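Local atomic coordinates of 5-oxopent-3-ene-1,2,5-tricarboxylate decarboxylase (Exiguobacterium antarcticum B7, PDB entry 6IYM), a protein that is a fumarylacetoacetate hydrolase-family protein that binds a magnesium ion. Residues Tyr25-Thr28 with Pro29-Thr33; Pro68-Asn71 with Val72-Val75; Val263-Glu266 with Gly267-His270. All blocks are in the same frame, centred on the assembly; numbering follows the deposited sequence.

Contact 1: Tyr25-Thr28 with Pro29-Thr33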
ATOM      1  N   TYR A  25      20.439  25.281   4.344  1.00 81.88           N
ATOM      2  CA  TYR A  25      21.341  24.878   5.451  1.00 82.42           C
ATOM      3  C   TYR A  25      21.240  23.358   5.587  1.00 78.32           C
ATOM      4  O   TYR A  25      20.119  22.823   5.453  1.00 69.72           O
ATOM      5  CB  TYR A  25      20.985  25.641   6.735  1.00 83.75           C
ATOM      6  CG  TYR A  25      20.542  27.058   6.480  1.00 96.32           C
ATOM      7  CD1 TYR A  25      21.442  28.026   6.061  1.00 99.71           C
ATOM      8  CD2 TYR A  25      19.210  27.425   6.598  1.00105.37           C
ATOM      9  CE1 TYR A  25      21.035  29.323   5.786  1.00103.65           C
ATOM     10  CE2 TYR A  25      18.786  28.717   6.327  1.00106.69           C
ATOM     11  CZ  TYR A  25      19.700  29.674   5.919  1.00108.93           C
ATOM     12  OH  TYR A  25      19.286  30.949   5.643  1.00 94.11           O
ATOM     13  N   ASP A  26      22.381  22.692   5.788  1.00 69.60           N
ATOM     14  CA  ASP A  26      22.458  21.258   6.178  1.00 72.17           C
ATOM     15  C   ASP A  26      22.237  21.162   7.697  1.00 70.74           C
ATOM     16  O   ASP A  26      23.092  21.652   8.448  1.00 74.06           O
ATOM     17  CB  ASP A  26      23.786  20.653   5.718  1.00 69.59           C
ATOM     18  CG  ASP A  26      24.030  19.249   6.233  1.00 72.30           C
ATOM     19  OD1 ASP A  26      23.230  18.791   7.081  1.00 74.34           O
ATOM     20  OD2 ASP A  26      25.019  18.627   5.780  1.00 74.66           O
ATOM     21  N   VAL A  27      21.131  20.554   8.136  1.00 70.09           N
ATOM     22  CA  VAL A  27      20.684  20.545   9.562  1.00 62.99           C
ATOM     23  C   VAL A  27      20.922  19.171  10.186  1.00 64.31           C
ATOM     24  O   VAL A  27      20.521  18.983  11.352  1.00 60.14           O
ATOM     25  CB  VAL A  27      19.196  20.911   9.713  1.00 70.29           C
ATOM     26  CG1 VAL A  27      18.896  22.288   9.150  1.00 72.66           C
ATOM     27  CG2 VAL A  27      18.285  19.850   9.104  1.00 73.15           C
ATOM     28  N   THR A  28      21.537  18.238   9.465  1.00 59.57           N
ATOM     29  CA  THR A  28      21.624  16.821   9.909  1.00 62.22           C
ATOM     30  C   THR A  28      22.116  16.774  11.357  1.00 67.09           C
ATOM     31  O   THR A  28      21.492  16.102  12.177  1.00 72.84           O
ATOM     32  CB  THR A  28      22.456  16.006   8.911  1.00 62.08           C
ATOM     33  OG1 THR A  28      21.994  16.400   7.619  1.00 70.04           O
ATOM     34  CG2 THR A  28      22.352  14.508   9.090  1.00 58.24           C
ATOM     35  N   PRO A  29      23.236  17.462  11.715  1.00 67.49           N
ATOM     36  CA  PRO A  29      23.771  17.430  13.078  1.00 64.61           C
ATOM     37  C   PRO A  29      22.768  17.766  14.192  1.00 64.86           C
ATOM     38  O   PRO A  29      22.692  16.994  15.133  1.00 67.61           O
ATOM     39  CB  PRO A  29      24.900  18.475  13.044  1.00 72.16           C
ATOM     40  CG  PRO A  29      25.388  18.432  11.610  1.00 70.57           C
ATOM     41  CD  PRO A  29      24.113  18.228  10.810  1.00 70.11           C
ATOM     42  N   GLN A  30      22.023  18.870  14.090  1.00 68.60           N
ATOM     43  CA  GLN A  30      21.082  19.286  15.175  1.00 76.28           C
ATOM     44  C   GLN A  30      19.962  18.254  15.347  1.00 75.92           C
ATOM     45  O   GLN A  30      19.515  18.093  16.496  1.00 81.78           O
ATOM     46  CB  GLN A  30      20.442  20.655  14.933  1.00 78.84           C
ATOM     47  CG  GLN A  30      21.245  21.825  15.481  1.00 79.04           C
ATOM     48  CD  GLN A  30      21.867  22.628  14.367  1.00 76.59           C
ATOM     49  OE1 GLN A  30      22.574  22.089  13.513  1.00 74.37           O
ATOM     50  NE2 GLN A  30      21.588  23.926  14.360  1.00 67.30           N
ATOM     51  N   VAL A  31      19.528  17.595  14.262  1.00 77.98           N
ATOM     52  CA  VAL A  31      18.318  16.712  14.246  1.00 75.44           C
ATOM     53  C   VAL A  31      18.722  15.237  14.450  1.00 78.49           C
ATOM     54  O   VAL A  31      17.815  14.426  14.718  1.00 81.30           O
ATOM     55  CB  VAL A  31      17.464  16.926  12.974  1.00 64.90           C
ATOM     56  CG1 VAL A  31      17.076  18.381  12.796  1.00 65.33           C
ATOM     57  CG2 VAL A  31      18.124  16.409  11.710  1.00 56.87           C
ATOM     58  N   TYR A  32      20.014  14.895  14.350  1.00 77.95           N
ATOM     59  CA  TYR A  32      20.598  13.587  14.778  1.00 81.99           C
ATOM     60  C   TYR A  32      19.969  12.424  13.999  1.00 77.49           C
ATOM     61  O   TYR A  32      19.630  11.404  14.618  1.00 77.71           O
ATOM     62  CB  TYR A  32      20.435  13.361  16.290  1.00 84.05           C
ATOM     63  CG  TYR A  32      21.089  14.412  17.148  1.00 87.29           C
ATOM     64  CD1 TYR A  32      22.467  14.458  17.298  1.00 93.82           C
ATOM     65  CD2 TYR A  32      20.336  15.388  17.783  1.00 94.36           C
ATOM     66  CE1 TYR A  32      23.080  15.444  18.052  1.00 94.50           C
ATOM     67  CE2 TYR A  32      20.933  16.380  18.547  1.00101.32           C
ATOM     68  CZ  TYR A  32      22.311  16.407  18.683  1.00 97.30           C
ATOM     69  OH  TYR A  32      22.908  17.378  19.432  1.00 94.59           O
ATOM     70  N   THR A  33      19.861  12.547  12.676  1.00 76.80           N
ATOM     71  CA  THR A  33      19.456  11.437  11.776  1.00 67.95           C
ATOM     72  C   THR A  33      19.615  11.867  10.314  1.00 65.12           C
ATOM     73  O   THR A  33      19.646  13.079  10.071  1.00 61.80           O
ATOM     74  CB  THR A  33      18.030  10.980  12.103  1.00 63.86           C
ATOM     75  OG1 THR A  33      17.679   9.976  11.151  1.00 69.03           O
ATOM     76  CG2 THR A  33      17.019  12.103  12.087  1.00 63.81           C
TER
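Val27 and Val31 meet at a slant, Val27 CG2 4.2 Å from Val31 CG1. The contact spans the first turn, from Val27 just ahead of helix 28-31 to Val31 at its end. Trp5 of strand 4-10 packs on both valines. Val31 CG1 lies anti to the carbonyl carbon (chi1 -55°), which leaves CG2 between the N and the carbonyl carbon. Val31 CG2 is 3.4 Å from Thr28 O. The same Thr28 O accepts from Tyr32 N at 2.9 Å, while the bond of Val31 N to Val27 O is weak.

The start of the helix is held by Asp26. Its CG lies anti to the backbone N (chi1 172°), which swings OD1 forward over the turn. Asp26 OD1 takes Thr28 N at 3.0 Å, nearly straight, and Thr28 OG1 at 2.7 Å, on the syn side but 26° out of the carboxylate plane. OD2 forms a salt bridge with Arg15. Both carboxylate oxygens are therefore engaged, which should hold the group's rotation.

Thr28 CG2 comes within 3.2 Å of Thr33 O, beyond the helix. Tyr32 has positive phi, and its ring has Pro29 O over the centre of one face. This is an aspartate-capped single helical turn that follows strand 23-26.

Contact 2: Pro68-Asn71 with Val72-Val75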
ATOM      1  N   PRO A  68       7.954   6.024   1.361  1.00 43.88           N
ATOM      2  CA  PRO A  68       6.776   6.012   2.215  1.00 46.76           C
ATOM      3  C   PRO A  68       6.692   4.622   2.846  1.00 48.92           C
ATOM      4  O   PRO A  68       6.941   3.619   2.183  1.00 48.57           O
ATOM      5  CB  PRO A  68       5.593   6.321   1.287  1.00 44.59           C
ATOM      6  CG  PRO A  68       6.198   6.716  -0.044  1.00 48.67           C
ATOM      7  CD  PRO A  68       7.617   6.185  -0.054  1.00 47.57           C
ATOM      8  N   PRO A  69       6.390   4.526   4.155  1.00 54.56           N
ATOM      9  CA  PRO A  69       6.357   3.233   4.838  1.00 54.13           C
ATOM     10  C   PRO A  69       5.198   2.345   4.351  1.00 56.48           C
ATOM     11  O   PRO A  69       5.222   1.156   4.593  1.00 55.62           O
ATOM     12  CB  PRO A  69       6.184   3.658   6.306  1.00 58.43           C
ATOM     13  CG  PRO A  69       5.390   4.950   6.218  1.00 59.92           C
ATOM     14  CD  PRO A  69       6.028   5.652   5.034  1.00 57.12           C
ATOM     15  N   ARG A  70       4.203   2.932   3.676  1.00 49.00           N
ATOM     16  CA  ARG A  70       3.104   2.157   3.062  1.00 46.86           C
ATOM     17  C   ARG A  70       2.665   2.826   1.752  1.00 44.99           C
ATOM     18  O   ARG A  70       3.192   3.910   1.441  1.00 42.59           O
ATOM     19  CB  ARG A  70       2.025   1.927   4.130  1.00 50.64           C
ATOM     20  CG  ARG A  70       1.081   3.083   4.391  1.00 52.63           C
ATOM     21  CD  ARG A  70       0.348   2.770   5.688  1.00 57.00           C
ATOM     22  NE  ARG A  70      -0.744   3.687   5.983  1.00 59.30           N
ATOM     23  CZ  ARG A  70      -1.899   3.356   6.565  1.00 56.30           C
ATOM     24  NH1 ARG A  70      -2.158   2.103   6.905  1.00 50.71           N
ATOM     25  NH2 ARG A  70      -2.803   4.290   6.786  1.00 55.02           N
ATOM     26  N   ASN A  71       1.756   2.203   0.988  1.00 39.85           N
ATOM     27  CA  ASN A  71       1.423   2.724  -0.357  1.00 38.64           C
ATOM     28  C   ASN A  71       0.946   4.167  -0.198  1.00 38.20           C
ATOM     29  O   ASN A  71       0.291   4.488   0.812  1.00 38.94           O
ATOM     30  CB  ASN A  71       0.348   1.945  -1.093  1.00 36.97           C
ATOM     31  CG  ASN A  71       0.726   0.518  -1.421  1.00 36.92           C
ATOM     32  OD1 ASN A  71       1.675  -0.023  -0.880  1.00 38.84           O
ATOM     33  ND2 ASN A  71      -0.062  -0.110  -2.272  1.00 32.75           N
ATOM     34  N   VAL A  72       1.308   5.003  -1.164  1.00 39.03           N
ATOM     35  CA  VAL A  72       0.780   6.387  -1.323  1.00 36.73           C
ATOM     36  C   VAL A  72      -0.740   6.282  -1.565  1.00 36.45           C
ATOM     37  O   VAL A  72      -1.174   5.530  -2.469  1.00 37.19           O
ATOM     38  CB  VAL A  72       1.501   7.106  -2.478  1.00 35.55           C
ATOM     39  CG1 VAL A  72       0.918   8.488  -2.711  1.00 36.26           C
ATOM     40  CG2 VAL A  72       2.993   7.193  -2.221  1.00 34.35           C
ATOM     41  N   ILE A  73      -1.528   6.949  -0.734  1.00 37.16           N
ATOM     42  CA  ILE A  73      -3.015   6.949  -0.860  1.00 39.01           C
ATOM     43  C   ILE A  73      -3.397   8.056  -1.829  1.00 39.16           C
ATOM     44  O   ILE A  73      -2.938   9.181  -1.585  1.00 37.45           O
ATOM     45  CB  ILE A  73      -3.704   7.127   0.502  1.00 42.51           C
ATOM     46  CG1 ILE A  73      -3.275   6.033   1.488  1.00 42.53           C
ATOM     47  CG2 ILE A  73      -5.211   7.187   0.316  1.00 45.02           C
ATOM     48  CD1 ILE A  73      -3.641   6.303   2.948  1.00 38.12           C
ATOM     49  N   CYS A  74      -4.200   7.727  -2.854  1.00 35.80           N
ATOM     50  CA  CYS A  74      -4.519   8.610  -3.999  1.00 40.39           C
ATOM     51  C   CYS A  74      -6.029   8.815  -4.145  1.00 43.78           C
ATOM     52  O   CYS A  74      -6.787   7.831  -4.110  1.00 40.32           O
ATOM     53  CB  CYS A  74      -3.990   8.013  -5.295  1.00 40.47           C
ATOM     54  SG  CYS A  74      -2.177   7.895  -5.348  1.00 42.44           S
ATOM     55  N   VAL A  75      -6.422  10.071  -4.346  1.00 40.47           N
ATOM     56  CA  VAL A  75      -7.818  10.490  -4.611  1.00 43.98           C
ATOM     57  C   VAL A  75      -8.044  10.444  -6.118  1.00 42.44           C
ATOM     58  O   VAL A  75      -7.108  10.790  -6.855  1.00 43.35           O
ATOM     59  CB  VAL A  75      -8.090  11.882  -4.011  1.00 42.89           C
ATOM     60  CG1 VAL A  75      -9.510  12.358  -4.334  1.00 45.31           C
ATOM     61  CG2 VAL A  75      -7.863  11.853  -2.505  1.00 44.14           C
TER
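Pro68 and Val72 meet where the loop 68-71 runs into strand 72-75. The tight part of the contact is apolar. The gamma corner of the Pro68 ring leans on one branch of Val72, with Pro68 CG 3.9 Å from Val72 CG2. Val72 places its CG1 anti to the backbone N (chi1 177°). That leaves CG2 beside the N, on the side from which the proline comes. Ile104 of strand 104-105 packs against both residues, and Val236 also touches Val72.

The looser part lies with Arg70 and Ile73. The CD1 end of Ile73 comes no closer than 4.4 Å to Arg70 NH2, and it approaches the guanidinium obliquely. This side is not open to solvent, since both residues are buried. The arginine is held by polar partners beyond the contact. NE forms a salt bridge with Asp235, NH2 bonds to Thr230 O, and NH1 bonds to Ser102 OG of the second subunit. Three partners on three nitrogens probably fix the plane of the guanidinium. A buried positive charge is thus probably balanced by Asp235.

Asn71 points its amide away from the strand residues. ND2 bonds to Thr98 OG1, and OD1 accepts from Asn71 N of the second subunit. Phe169 of that subunit packs on Ile73. Beyond the loop, Ile73 bonds through its backbone to strand 236-238, and Val72 bonds through its backbone to Lys99 of strand 96-99. The loop therefore enters an inner strand of the large mixed beta sheet, at the dimer interface of this fumarylacetoacetate hydrolase-type fold.

Contact 3: Val263-Glu266 with Gly267-His270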
ATOM      1  N   VAL A 263       6.146  19.558 -12.899  1.00 34.44           N
ATOM      2  CA  VAL A 263       5.020  19.866 -11.970  1.00 36.63           C
ATOM      3  C   VAL A 263       5.533  20.910 -10.970  1.00 38.16           C
ATOM      4  O   VAL A 263       6.639  20.766 -10.419  1.00 42.43           O
ATOM      5  CB  VAL A 263       4.525  18.593 -11.250  1.00 38.96           C
ATOM      6  CG1 VAL A 263       3.325  18.860 -10.350  1.00 41.52           C
ATOM      7  CG2 VAL A 263       4.227  17.449 -12.219  1.00 36.67           C
ATOM      8  N   SER A 264       4.771  21.952 -10.740  1.00 38.00           N
ATOM      9  CA  SER A 264       5.122  22.981  -9.743  1.00 39.04           C
ATOM     10  C   SER A 264       3.882  23.278  -8.915  1.00 38.66           C
ATOM     11  O   SER A 264       2.740  23.152  -9.446  1.00 36.32           O
ATOM     12  CB  SER A 264       5.672  24.219 -10.398  1.00 43.96           C
ATOM     13  OG  SER A 264       4.654  24.862 -11.130  1.00 41.58           O
ATOM     14  N   ILE A 265       4.116  23.639  -7.663  1.00 39.35           N
ATOM     15  CA  ILE A 265       3.067  24.070  -6.705  1.00 40.80           C
ATOM     16  C   ILE A 265       3.630  25.296  -6.016  1.00 41.59           C
ATOM     17  O   ILE A 265       4.744  25.191  -5.492  1.00 39.49           O
ATOM     18  CB  ILE A 265       2.733  22.954  -5.708  1.00 43.76           C
ATOM     19  CG1 ILE A 265       2.317  21.680  -6.458  1.00 42.78           C
ATOM     20  CG2 ILE A 265       1.678  23.456  -4.721  1.00 40.90           C
ATOM     21  CD1 ILE A 265       1.645  20.619  -5.594  1.00 42.77           C
ATOM     22  N   GLU A 266       2.933  26.422  -6.085  1.00 44.87           N
ATOM     23  CA  GLU A 266       3.489  27.692  -5.576  1.00 46.97           C
ATOM     24  C   GLU A 266       3.633  27.518  -4.063  1.00 47.90           C
ATOM     25  O   GLU A 266       2.750  26.924  -3.452  1.00 43.99           O
ATOM     26  CB  GLU A 266       2.676  28.896  -6.085  1.00 58.21           C
ATOM     27  CG  GLU A 266       1.428  29.242  -5.307  1.00 61.94           C
ATOM     28  CD  GLU A 266       0.449  30.165  -6.030  1.00 67.29           C
ATOM     29  OE1 GLU A 266       0.844  30.847  -7.019  1.00 65.70           O
ATOM     30  OE2 GLU A 266      -0.728  30.194  -5.612  1.00 60.46           O
ATOM     31  N   GLY A 267       4.793  27.902  -3.526  1.00 48.68           N
ATOM     32  CA  GLY A 267       5.148  27.748  -2.104  1.00 47.58           C
ATOM     33  C   GLY A 267       5.978  26.511  -1.865  1.00 44.76           C
ATOM     34  O   GLY A 267       6.624  26.470  -0.833  1.00 51.53           O
ATOM     35  N   ILE A 268       5.974  25.525  -2.780  1.00 43.15           N
ATOM     36  CA  ILE A 268       6.728  24.250  -2.593  1.00 41.76           C
ATOM     37  C   ILE A 268       7.917  24.189  -3.562  1.00 42.63           C
ATOM     38  O   ILE A 268       9.087  23.992  -3.119  1.00 46.95           O
ATOM     39  CB  ILE A 268       5.782  23.051  -2.745  1.00 41.92           C
ATOM     40  CG1 ILE A 268       4.471  23.273  -1.979  1.00 40.18           C
ATOM     41  CG2 ILE A 268       6.499  21.773  -2.340  1.00 42.13           C
ATOM     42  CD1 ILE A 268       3.732  22.010  -1.644  1.00 44.20           C
ATOM     43  N   GLY A 269       7.652  24.296  -4.853  1.00 40.40           N
ATOM     44  CA  GLY A 269       8.728  24.294  -5.852  1.00 41.72           C
ATOM     45  C   GLY A 269       8.342  23.463  -7.058  1.00 42.20           C
ATOM     46  O   GLY A 269       7.101  23.375  -7.385  1.00 37.56           O
ATOM     47  N   HIS A 270       9.363  22.858  -7.665  1.00 41.98           N
ATOM     48  CA  HIS A 270       9.315  22.152  -8.967  1.00 44.01           C
ATOM     49  C   HIS A 270       9.712  20.684  -8.773  1.00 38.89           C
ATOM     50  O   HIS A 270      10.739  20.451  -8.162  1.00 41.56           O
ATOM     51  CB  HIS A 270      10.228  22.896  -9.953  1.00 44.60           C
ATOM     52  CG  HIS A 270       9.651  24.207 -10.361  1.00 47.68           C
ATOM     53  ND1 HIS A 270       9.169  24.435 -11.633  1.00 46.72           N
ATOM     54  CD2 HIS A 270       9.454  25.345  -9.661  1.00 52.66           C
ATOM     55  CE1 HIS A 270       8.681  25.658 -11.701  1.00 51.76           C
ATOM     56  NE2 HIS A 270       8.841  26.237 -10.493  1.00 51.25           N
TER
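Ile265 faces both Ile268 and Gly269 in a classic beta bulge, at the turn of the hairpin formed by strands 260-265 and 269-276. Backbone hydrogen bonds come first. Ile265 O accepts twice, from Ile268 N at 3.0 Å and from Gly269 N at 3.1 Å. The Gly269 bond runs close to the carbonyl direction, whereas Ile268 N is tilted 35° from the carbonyl plane. Ile265 N returns a bond to Gly269 O. Gly267 and Gly269 both have positive phi.

Apolar packing groups Ile265 with Ile268. The two lie side by side and point the same way, with Ile265 CG2 3.9 Å from Ile268 CG1. Ile152 of strand 147-158 packs against both.

Weaker contacts fill the next pair, Ser264 with His270, which is non-hydrogen-bonded. His270 CA lies 3.3 Å from Val263 O, a CA-H...O contact. The imidazole bonds through ND1 to Asp262 OD1, which helps to set its rotation. With CG beside the backbone N (chi1 -71°), the ring turns one face to the serine: Ser264 CB sits over that face in a CH-pi contact, 3.6 Å from the centroid of the His270 ring.

Overall arrangement
The three contacts follow one another along the chain and do not touch. Contact 1 lies toward the outside of the chain, its centre about 24 Å from the chain centre. Contacts 2 and 3 lie about 10 Å from that centre, on opposite sides of it, with their own centres about 20 Å apart. Contacts 1 and 2 both reach the large mixed sheet, while contact 3 is a hairpin of the five-stranded one. The magnesium ion is bound by Glu124, Glu126 and Asp155. The side chain of Val72 is about 9 Å from the magnesium ion. The side chain of Val263 is about 11 Å from the magnesium ion. Among the three, contact 2 alone reaches the second subunit.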